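Local coordinates for protein aminotransferase class-III (Ochrobactrum anthropi, PDB 5GHG) that probably transfers amino groups between amines and carbonyl compounds as a pyridoxal-phosphate-dependent omega-transaminase of aminotransferase class III, at residues L283-Q288 with I296-I301. The protein carries 1 engineered substitution. Numbering follows the deposited sequence.
Sequences LVMSKQ and ISAFLI. With PMP (4'-deoxy-4'-aminopyridoxal-5'-phosphate), chain C.
Leu283 and Leu300 exchange two backbone hydrogen bonds, Leu300 N to Leu283 O (2.8 Å) and Leu283 N to Leu300 O (3.0 Å). Met285 and Ala298 form the next hydrogen-bonded pair of this antiparallel hairpin, Met285 N to Ala298 O (2.8 Å) and Ala298 N to Met285 O (3.0 Å). Between these pairs, Phe299 CA sends a C-H toward Leu283 O (3.1 Å). Strand 297-301 runs antiparallel to both its neighbours, 111-115 and 282-285, in the seven-stranded mixed sheet of the large domain, as in fold-type I pyridoxal-phosphate enzymes.

The apolar side chains divide between the two faces of the sheet. On one, Met285 bends at its thioether (chi3 -78°), bringing CE to Leu300 CD1 at 3.5 Å; flexible methionine suits this reach, and alanine's single methyl lets it pass close over Ala298. Helix 93-104 covers Ala298 and Leu300. On the other face, Val284 CG2 meets Phe299 CB at 4.2 Å under helix 118-135; beta-branched valine suits an extended strand. The phenylalanine ring turns away to lie nearly parallel to that of Tyr113.

At the cofactor end the pairing becomes polar: the short hydroxyls of Ser286 and Ser297 probably hydrogen-bond beside the strands, although Ser297 OG, which also bonds Asn116 O, is less surely placed. Beyond them Lys287 NZ comes within 3.3 Å of N4A of the pyridoxamine phosphate, while its hydrogen bonds go to Leu57 O and Thr324 OG1 of the second subunit. Backbone bonds thus hold the strand end from which a long, flexible lysine reaches the cofactor, consistent with the Schiff-base lysine of this family.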
loop_
_atom_site.group_PDB
_atom_site.type_symbol
_atom_site.label_atom_id
_atom_site.label_comp_id
_atom_site.label_asym_id
_atom_site.label_seq_id
_atom_site.Cartn_x
_atom_site.Cartn_y
_atom_site.Cartn_z
ATOM N N LEU B 283 -13.471 -1.815 12.496
ATOM C CA LEU B 283 -12.301 -2.471 13.081
ATOM C C LEU B 283 -11.292 -2.741 11.966
ATOM O O LEU B 283 -11.643 -3.357 10.962
ATOM C CB LEU B 283 -12.687 -3.776 13.786
ATOM C CG LEU B 283 -11.634 -4.405 14.688
ATOM C CD1 LEU B 283 -12.304 -5.186 15.806
ATOM C CD2 LEU B 283 -10.693 -5.310 13.901
ATOM N N VAL B 284 -10.048 -2.298 12.159
ATOM C CA VAL B 284 -8.996 -2.367 11.142
ATOM C C VAL B 284 -7.960 -3.389 11.587
ATOM O O VAL B 284 -7.506 -3.367 12.743
ATOM C CB VAL B 284 -8.347 -0.998 10.898
ATOM C CG1 VAL B 284 -7.348 -1.076 9.717
ATOM C CG2 VAL B 284 -9.393 0.114 10.659
ATOM N N MET B 285 -7.566 -4.273 10.666
ATOM C CA MET B 285 -6.657 -5.367 10.973
ATOM C C MET B 285 -5.545 -5.450 9.928
ATOM O O MET B 285 -5.736 -5.091 8.765
ATOM C CB MET B 285 -7.383 -6.710 10.989
ATOM C CG MET B 285 -8.422 -6.840 12.075
ATOM S SD MET B 285 -9.685 -8.061 11.607
ATOM C CE MET B 285 -10.699 -7.109 10.468
ATOM N N SER B 286 -4.387 -5.939 10.358
ATOM C CA SER B 286 -3.323 -6.310 9.447
ATOM C C SER B 286 -2.305 -7.164 10.201
ATOM O O SER B 286 -2.636 -7.744 11.243
ATOM C CB SER B 286 -2.670 -5.067 8.836
ATOM O OG SER B 286 -1.688 -5.433 7.867
ATOM N N LYS B 287 -1.085 -7.253 9.685
ATOM C CA LYS B 287 0.040 -7.799 10.454
ATOM C C LYS B 287 -0.192 -9.226 10.903
ATOM O O LYS B 287 0.027 -10.157 10.116
ATOM C CB LYS B 287 0.348 -6.907 11.648
ATOM C CG LYS B 287 1.095 -5.628 11.269
ATOM C CD LYS B 287 1.451 -4.845 12.530
ATOM C CE LYS B 287 1.722 -3.385 12.212
ATOM N NZ LYS B 287 3.115 -3.078 11.931
ATOM N N GLN B 288 -0.628 -9.431 12.158
ATOM C CA GLN B 288 -0.787 -10.808 12.611
ATOM C C GLN B 288 -1.901 -11.535 11.874
ATOM O O GLN B 288 -2.006 -12.752 12.002
ATOM C CB GLN B 288 -1.037 -10.879 14.127
ATOM C CG GLN B 288 0.107 -10.299 14.951
ATOM C CD GLN B 288 0.171 -10.833 16.372
ATOM O OE1 GLN B 288 1.221 -11.302 16.813
ATOM N NE2 GLN B 288 -0.940 -10.754 17.101
ATOM N N ILE B 296 -1.404 -8.304 3.502
ATOM C CA ILE B 296 -2.856 -8.234 3.393
ATOM C C ILE B 296 -3.397 -7.533 4.644
ATOM O O ILE B 296 -2.867 -7.691 5.742
ATOM C CB ILE B 296 -3.497 -9.625 3.212
ATOM C CG1 ILE B 296 -5.012 -9.502 3.106
ATOM C CG2 ILE B 296 -3.135 -10.519 4.382
ATOM C CD1 ILE B 296 -5.732 -10.793 2.711
ATOM N N SER B 297 -4.441 -6.747 4.455
ATOM C CA SER B 297 -5.109 -6.073 5.560
ATOM C C SER B 297 -6.602 -6.105 5.293
ATOM O O SER B 297 -7.044 -6.420 4.189
ATOM C CB SER B 297 -4.613 -4.637 5.724
ATOM O OG SER B 297 -3.196 -4.630 5.816
ATOM N N ALA B 298 -7.371 -5.750 6.311
ATOM C CA ALA B 298 -8.823 -5.839 6.223
ATOM C C ALA B 298 -9.414 -4.831 7.182
ATOM O O ALA B 298 -8.797 -4.493 8.200
ATOM C CB ALA B 298 -9.334 -7.243 6.568
ATOM N N PHE B 299 -10.613 -4.364 6.868
ATOM C CA PHE B 299 -11.406 -3.708 7.899
ATOM C C PHE B 299 -12.825 -4.263 7.867
ATOM O O PHE B 299 -13.319 -4.712 6.824
ATOM C CB PHE B 299 -11.370 -2.186 7.785
ATOM C CG PHE B 299 -11.917 -1.631 6.491
ATOM C CD1 PHE B 299 -11.086 -1.432 5.394
ATOM C CD2 PHE B 299 -13.260 -1.246 6.397
ATOM C CE1 PHE B 299 -11.581 -0.884 4.222
ATOM C CE2 PHE B 299 -13.768 -0.716 5.221
ATOM C CZ PHE B 299 -12.934 -0.531 4.130
ATOM N N LEU B 300 -13.447 -4.281 9.038
ATOM C CA LEU B 300 -14.828 -4.710 9.210
ATOM C C LEU B 300 -15.680 -3.492 9.536
ATOM O O LEU B 300 -15.226 -2.579 10.246
ATOM C CB LEU B 300 -14.935 -5.714 10.352
ATOM C CG LEU B 300 -14.293 -7.088 10.107
ATOM C CD1 LEU B 300 -14.041 -7.778 11.429
ATOM C CD2 LEU B 300 -15.257 -7.901 9.283
ATOM N N ILE B 301 -16.920 -3.489 9.049
ATOM C CA ILE B 301 -17.863 -2.444 9.425
ATOM C C ILE B 301 -19.154 -3.080 9.908
ATOM O O ILE B 301 -19.549 -4.161 9.447
ATOM C CB ILE B 301 -18.146 -1.462 8.261
ATOM C CG1 ILE B 301 -18.859 -2.175 7.131
ATOM C CG2 ILE B 301 -16.843 -0.840 7.751
ATOM C CD1 ILE B 301 -19.279 -1.239 6.019
HETATM N N1 PMP C . -2.145 1.141 12.147
HETATM C C2 PMP C . -1.288 0.704 13.110
HETATM C C2A PMP C . -1.757 0.679 14.535
HETATM C C3 PMP C . 0.031 0.312 12.798
HETATM O O3 PMP C . 0.867 -0.038 13.827
HETATM C C4 PMP C . 0.464 0.327 11.439
HETATM C C4A PMP C . 1.834 -0.153 10.993
HETATM N N4A PMP C . 2.921 0.206 11.867
HETATM C C5 PMP C . -0.468 0.773 10.463
HETATM C C6 PMP C . -1.763 1.109 10.825
HETATM C C5A PMP C . -0.116 0.872 9.010
HETATM O O4P PMP C . 0.064 -0.431 8.452
HETATM P P PMP C . 1.026 -0.603 7.135
HETATM O O1P PMP C . 0.616 0.396 6.115
HETATM O O2P PMP C . 0.786 -2.039 6.707
HETATM O O3P PMP C . 2.459 -0.348 7.546
#